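Local coordinates for hypothetical protein TT1662 (Thermus thermophilus, PDB 1UFO) that has the alpha/beta hydrolase fold and is probably a hydrolase that uses a serine nucleophile, its substrate not known, at residues P23-L28 and H233-R238; A189-T194 and L207-E212. All coordinates share one frame; numbering follows the deposited sequence.

Interaction 1 (P23-L28 and H233-R238)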
loop_
_atom_site.group_PDB
_atom_site.type_symbol
_atom_site.label_atom_id
_atom_site.label_comp_id
_atom_site.label_asym_id
_atom_site.label_seq_id
_atom_site.Cartn_x
_atom_site.Cartn_y
_atom_site.Cartn_z
ATOM N N PRO A 23 1.324 -15.564 -19.968
ATOM C CA PRO A 23 1.620 -14.131 -19.638
ATOM C C PRO A 23 0.515 -13.177 -19.935
ATOM O O PRO A 23 -0.080 -13.177 -21.024
ATOM C CB PRO A 23 2.850 -13.781 -20.480
ATOM C CG PRO A 23 3.436 -15.144 -20.942
ATOM C CD PRO A 23 2.176 -16.060 -21.058
ATOM N N LYS A 24 0.176 -12.349 -18.953
ATOM C CA LYS A 24 -0.899 -11.363 -19.156
ATOM C C LYS A 24 -0.321 -9.912 -19.197
ATOM O O LYS A 24 -1.022 -9.011 -19.613
ATOM C CB LYS A 24 -1.969 -11.425 -18.038
ATOM C CG LYS A 24 -1.440 -11.045 -16.653
ATOM C CD LYS A 24 -2.488 -11.262 -15.564
ATOM C CE LYS A 24 -1.931 -10.827 -14.164
ATOM N NZ LYS A 24 -3.072 -11.005 -13.172
ATOM N N ALA A 25 0.925 -9.759 -18.788
ATOM C CA ALA A 25 1.577 -8.412 -18.793
ATOM C C ALA A 25 3.072 -8.563 -18.707
ATOM O O ALA A 25 3.573 -9.646 -18.328
ATOM C CB ALA A 25 1.114 -7.621 -17.530
ATOM N N LEU A 26 3.831 -7.490 -19.018
ATOM C CA LEU A 26 5.305 -7.533 -18.891
ATOM C C LEU A 26 5.689 -6.666 -17.704
ATOM O O LEU A 26 5.072 -5.649 -17.485
ATOM C CB LEU A 26 5.965 -6.860 -20.150
ATOM C CG LEU A 26 5.848 -7.653 -21.444
ATOM C CD1 LEU A 26 5.908 -6.672 -22.670
ATOM C CD2 LEU A 26 6.993 -8.684 -21.427
ATOM N N LEU A 27 6.721 -7.065 -16.979
ATOM C CA LEU A 27 7.261 -6.186 -15.924
ATOM C C LEU A 27 8.760 -6.148 -16.180
ATOM O O LEU A 27 9.452 -7.156 -16.050
ATOM C CB LEU A 27 6.994 -6.734 -14.512
ATOM C CG LEU A 27 7.542 -5.898 -13.366
ATOM C CD1 LEU A 27 6.947 -4.453 -13.448
ATOM C CD2 LEU A 27 7.266 -6.498 -12.019
ATOM N N LEU A 28 9.272 -4.975 -16.559
ATOM C CA LEU A 28 10.726 -4.782 -16.700
ATOM C C LEU A 28 11.203 -4.286 -15.356
ATOM O O LEU A 28 10.732 -3.234 -14.889
ATOM C CB LEU A 28 11.069 -3.732 -17.837
ATOM C CG LEU A 28 12.569 -3.365 -17.913
ATOM C CD1 LEU A 28 13.458 -4.589 -18.170
ATOM C CD2 LEU A 28 12.761 -2.312 -19.107
ATOM N N HIS A 233 -4.306 -3.962 -10.218
ATOM C CA HIS A 233 -5.404 -2.990 -10.283
ATOM C C HIS A 233 -5.315 -2.194 -11.597
ATOM O O HIS A 233 -6.310 -2.030 -12.307
ATOM C CB HIS A 233 -5.261 -2.017 -9.092
ATOM C CG HIS A 233 -6.322 -0.968 -9.102
ATOM N ND1 HIS A 233 -7.626 -1.243 -8.766
ATOM C CD2 HIS A 233 -6.290 0.328 -9.521
ATOM C CE1 HIS A 233 -8.358 -0.161 -8.997
ATOM N NE2 HIS A 233 -7.574 0.803 -9.458
ATOM N N TRP A 234 -4.113 -1.702 -11.939
ATOM C CA TRP A 234 -3.995 -0.892 -13.148
ATOM C C TRP A 234 -4.071 -1.747 -14.439
ATOM O O TRP A 234 -4.524 -1.260 -15.443
ATOM C CB TRP A 234 -2.713 -0.006 -13.126
ATOM C CG TRP A 234 -2.899 1.075 -12.092
ATOM C CD1 TRP A 234 -2.260 1.208 -10.824
ATOM C CD2 TRP A 234 -3.887 2.098 -12.139
ATOM N NE1 TRP A 234 -2.869 2.229 -10.156
ATOM C CE2 TRP A 234 -3.849 2.801 -10.913
ATOM C CE3 TRP A 234 -4.814 2.493 -13.111
ATOM C CZ2 TRP A 234 -4.728 3.881 -10.634
ATOM C CZ3 TRP A 234 -5.659 3.560 -12.856
ATOM C CH2 TRP A 234 -5.615 4.244 -11.623
ATOM N N LEU A 235 -3.663 -3.019 -14.372
ATOM C CA LEU A 235 -3.778 -3.875 -15.552
ATOM C C LEU A 235 -5.260 -4.135 -15.886
ATOM O O LEU A 235 -5.647 -4.255 -17.060
ATOM C CB LEU A 235 -3.131 -5.227 -15.259
ATOM C CG LEU A 235 -3.151 -6.312 -16.366
ATOM C CD1 LEU A 235 -2.514 -5.764 -17.594
ATOM C CD2 LEU A 235 -2.388 -7.529 -15.835
ATOM N N GLU A 236 -6.064 -4.289 -14.848
ATOM C CA GLU A 236 -7.460 -4.624 -15.003
ATOM C C GLU A 236 -8.321 -3.419 -15.258
ATOM O O GLU A 236 -9.521 -3.580 -15.619
ATOM C CB GLU A 236 -7.903 -5.366 -13.758
ATOM C CG GLU A 236 -7.403 -6.794 -13.676
ATOM C CD GLU A 236 -7.566 -7.445 -12.303
ATOM O OE1 GLU A 236 -8.440 -7.005 -11.535
ATOM O OE2 GLU A 236 -6.818 -8.364 -12.006
ATOM N N ALA A 237 -7.762 -2.229 -15.097
ATOM C CA ALA A 237 -8.562 -1.011 -15.233
ATOM C C ALA A 237 -9.048 -0.770 -16.638
ATOM O O ALA A 237 -8.348 -1.052 -17.624
ATOM C CB ALA A 237 -7.797 0.214 -14.712
ATOM N N ARG A 238 -10.277 -0.261 -16.725
ATOM C CA ARG A 238 -10.904 -0.012 -18.014
ATOM C C ARG A 238 -11.589 1.333 -18.021
ATOM O O ARG A 238 -11.539 1.967 -19.088
ATOM C CB ARG A 238 -11.920 -1.104 -18.354
ATOM C CG ARG A 238 -11.276 -2.438 -18.713
ATOM C CD ARG A 238 -10.361 -2.281 -19.937
ATOM N NE ARG A 238 -9.143 -3.080 -19.855
ATOM C CZ ARG A 238 -9.105 -4.408 -19.815
ATOM N NH1 ARG A 238 -10.233 -5.114 -19.845
ATOM N NH2 ARG A 238 -7.938 -5.036 -19.762
ATOM O OXT ARG A 238 -12.162 1.723 -16.979
HETATM O O HOH W 1 -5.107 -9.335 -13.787
#
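Leu235, near the C-terminal end of helix 221-236, rests its CD2 methyl in the corner between the stem of Lys24 and the methyl of Ala25. Here the packing is close: CD2 lies 3.7 Å from CE of Lys24 and at the same distance from its CG, because the lysine chain runs extended past the methyl. Deeper in, CD2 is 3.9 Å from CB of Ala25. With CG anti to the backbone N (chi1 179°), Leu235 carries both its methyls toward the strand. The other side is looser and polar. NZ of Lys24 forms a salt bridge with Glu232, one helical turn before Glu236, and also donates to a water at 2.7 Å, which in turn donates to OE2 of Glu236; the two charged groups otherwise stay apart, NZ to OE2 being 4.7 Å. Were Leu235 cut back to an alanine, a gap would probably open beside Ala25 and the lysine stem would lose its apolar support. Glu236 also forms a salt bridge with Arg225 of the second subunit. The contact thus seats the end of the C-terminal helix against the start of strand 25-30, where Phe52 of strand 52-56 packs on Lys24 and Ala25, and Phe108 of strand 107-112 on Ala25 and Leu235.

Interaction 2 (A189-T194 and L207-E212)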
loop_
_atom_site.group_PDB
_atom_site.type_symbol
_atom_site.label_atom_id
_atom_site.label_comp_id
_atom_site.label_asym_id
_atom_site.label_seq_id
_atom_site.Cartn_x
_atom_site.Cartn_y
_atom_site.Cartn_z
ATOM N N ALA A 189 12.187 10.930 3.931
ATOM C CA ALA A 189 11.846 12.265 3.486
ATOM C C ALA A 189 12.137 12.522 1.993
ATOM O O ALA A 189 11.454 13.356 1.410
ATOM C CB ALA A 189 12.610 13.298 4.364
ATOM N N ARG A 190 13.112 11.822 1.426
ATOM C CA ARG A 190 13.419 12.003 -0.032
ATOM C C ARG A 190 12.248 11.436 -0.855
ATOM O O ARG A 190 11.911 11.936 -1.946
ATOM C CB ARG A 190 14.717 11.273 -0.436
ATOM C CG ARG A 190 15.927 11.888 0.315
ATOM C CD ARG A 190 16.034 13.347 0.052
ATOM N NE ARG A 190 16.828 13.535 -1.116
ATOM C CZ ARG A 190 17.212 14.701 -1.575
ATOM N NH1 ARG A 190 17.921 14.711 -2.681
ATOM N NH2 ARG A 190 16.942 15.821 -0.920
HETATM N N MSE A 191 11.679 10.310 -0.422
HETATM C CA MSE A 191 10.543 9.753 -1.112
HETATM C C MSE A 191 9.361 10.689 -0.957
HETATM O O MSE A 191 8.656 10.972 -1.882
HETATM C CB MSE A 191 10.208 8.380 -0.529
HETATM C CG MSE A 191 8.974 7.705 -1.243
HETATM SE SE MSE A 191 7.253 8.259 -0.542
HETATM C CE MSE A 191 7.358 6.886 0.647
ATOM N N GLU A 192 9.195 11.272 0.236
ATOM C CA GLU A 192 8.045 12.181 0.408
ATOM C C GLU A 192 8.223 13.481 -0.487
ATOM O O GLU A 192 7.235 13.975 -1.067
ATOM C CB GLU A 192 7.964 12.540 1.921
ATOM C CG GLU A 192 7.409 11.355 2.728
ATOM C CD GLU A 192 7.537 11.494 4.304
ATOM O OE1 GLU A 192 8.559 12.049 4.850
ATOM O OE2 GLU A 192 6.638 11.012 5.030
ATOM N N LYS A 193 9.467 13.934 -0.584
ATOM C CA LYS A 193 9.805 15.124 -1.392
ATOM C C LYS A 193 9.509 14.789 -2.852
ATOM O O LYS A 193 9.045 15.639 -3.631
ATOM C CB LYS A 193 11.268 15.439 -1.248
ATOM C CG LYS A 193 11.807 16.629 -2.013
ATOM C CD LYS A 193 13.288 16.549 -1.815
ATOM C CE LYS A 193 14.078 17.234 -2.852
ATOM N NZ LYS A 193 13.990 18.694 -2.585
ATOM N N THR A 194 9.759 13.520 -3.214
ATOM C CA THR A 194 9.424 13.149 -4.607
ATOM C C THR A 194 7.913 13.282 -4.891
ATOM O O THR A 194 7.443 13.868 -5.886
ATOM C CB THR A 194 9.861 11.675 -4.835
ATOM O OG1 THR A 194 11.266 11.610 -4.728
ATOM C CG2 THR A 194 9.477 11.151 -6.225
ATOM N N LEU A 207 -1.182 8.281 -8.108
ATOM C CA LEU A 207 0.109 8.368 -7.426
ATOM C C LEU A 207 -0.203 7.783 -6.029
ATOM O O LEU A 207 -1.260 8.034 -5.449
ATOM C CB LEU A 207 0.532 9.844 -7.275
ATOM C CG LEU A 207 1.782 10.181 -6.604
ATOM C CD1 LEU A 207 2.987 9.537 -7.413
ATOM C CD2 LEU A 207 1.909 11.755 -6.643
ATOM N N ALA A 208 0.716 7.011 -5.471
ATOM C CA ALA A 208 0.458 6.432 -4.149
ATOM C C ALA A 208 1.767 6.066 -3.451
ATOM O O ALA A 208 2.830 6.014 -4.063
ATOM C CB ALA A 208 -0.448 5.142 -4.265
ATOM N N ARG A 209 1.641 5.875 -2.128
ATOM C CA ARG A 209 2.809 5.423 -1.344
ATOM C C ARG A 209 2.440 4.298 -0.411
ATOM O O ARG A 209 1.288 4.168 0.058
ATOM C CB ARG A 209 3.431 6.592 -0.514
ATOM C CG ARG A 209 2.547 7.206 0.542
ATOM C CD ARG A 209 3.206 8.551 1.137
ATOM N NE ARG A 209 2.481 9.733 0.735
ATOM C CZ ARG A 209 1.737 10.535 1.519
ATOM N NH1 ARG A 209 1.133 11.605 0.974
ATOM N NH2 ARG A 209 1.594 10.320 2.829
ATOM N N PHE A 210 3.398 3.418 -0.139
ATOM C CA PHE A 210 3.210 2.332 0.802
ATOM C C PHE A 210 4.459 2.385 1.661
ATOM O O PHE A 210 5.583 2.354 1.134
ATOM C CB PHE A 210 3.156 0.947 0.111
ATOM C CG PHE A 210 3.205 -0.178 1.094
ATOM C CD1 PHE A 210 2.057 -0.484 1.845
ATOM C CD2 PHE A 210 4.400 -0.898 1.293
ATOM C CE1 PHE A 210 2.048 -1.525 2.831
ATOM C CE2 PHE A 210 4.390 -1.925 2.286
ATOM C CZ PHE A 210 3.213 -2.218 3.038
ATOM N N VAL A 211 4.252 2.527 2.985
ATOM C CA VAL A 211 5.385 2.570 3.887
ATOM C C VAL A 211 5.244 1.471 4.925
ATOM O O VAL A 211 4.196 1.354 5.608
ATOM C CB VAL A 211 5.510 3.958 4.607
ATOM C CG1 VAL A 211 6.779 3.949 5.539
ATOM C CG2 VAL A 211 5.680 5.090 3.571
ATOM N N GLU A 212 6.262 0.631 5.022
ATOM C CA GLU A 212 6.304 -0.479 5.998
ATOM C C GLU A 212 7.082 0.078 7.215
ATOM O O GLU A 212 8.270 0.443 7.117
ATOM C CB GLU A 212 7.013 -1.643 5.356
ATOM C CG GLU A 212 7.121 -2.876 6.248
ATOM C CD GLU A 212 7.639 -4.072 5.482
ATOM O OE1 GLU A 212 8.185 -4.974 6.124
ATOM O OE2 GLU A 212 7.554 -4.057 4.259
#
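Met191, present as selenomethionine, reaches from helix 188-198 to strand 207-212 and meets it at two alternate residues of one strand face, Arg209 and Val211. Its terminal methyl does most of the touching: CE sits 3.8 Å from CG2 of Val211 and 4.1 Å from CB of Arg209, while SE lies 4.2 Å from the same CB. The chain leaves the helix with CG anti to the backbone N (chi1 -180°), then bends at both chi2 and chi3, which turns the SE-CE bond roughly along the strand, from Arg209 toward Val211. Met191 crosses the arginine side chain at about a right angle, and SE and CE both meet it at CB, not at the guanidinium. Against Val211 the approach is oblique, and a single branch of the valine, CG2, takes the contact. No hydrogen bond spans the two segments; the join is apolar. The guanidinium of Arg209 turns elsewhere, its NH1 forming a salt bridge with Glu213 of the second subunit, while OE2 of Glu192 stays 5.5 Å from NH2 of Arg209. On the helix, Thr194 OG1 donates to Arg190 O at 2.9 Å, and the backbone N of Thr194 reaches that oxygen from the opposite face of the carbonyl plane, so two donors hold it. Met191 also rests on His177 and His179 of strand 175-180, as expected for the helix of a beta-alpha-beta crossover, and helix 221-236 covers the other side of strand 207-212 at Phe210. This edge strand pairs antiparallel with a strand of the second subunit, extending the sheet across the dimer.

In the fold
From the N terminus, the chain passes the hairpin of strands 3-10 and 13-20 and enters strand 25-30, where interaction 1 begins. That contact closes only at the C-terminal helix, 205 residues later, so its loop takes in most of the fold. Interaction 2 is nested inside it, closing a short loop with only 12 residues between its two segments, the end of helix 188-198 among them; helix 221-236 follows strand 207-212 and leads back to interaction 1. Their centres lie 22 Å apart, with nearest atoms about 6 Å apart and no touch. Both reach the same sheet, one at an inner strand and one at the strand that is outermost within the subunit, and both adjoin the second subunit.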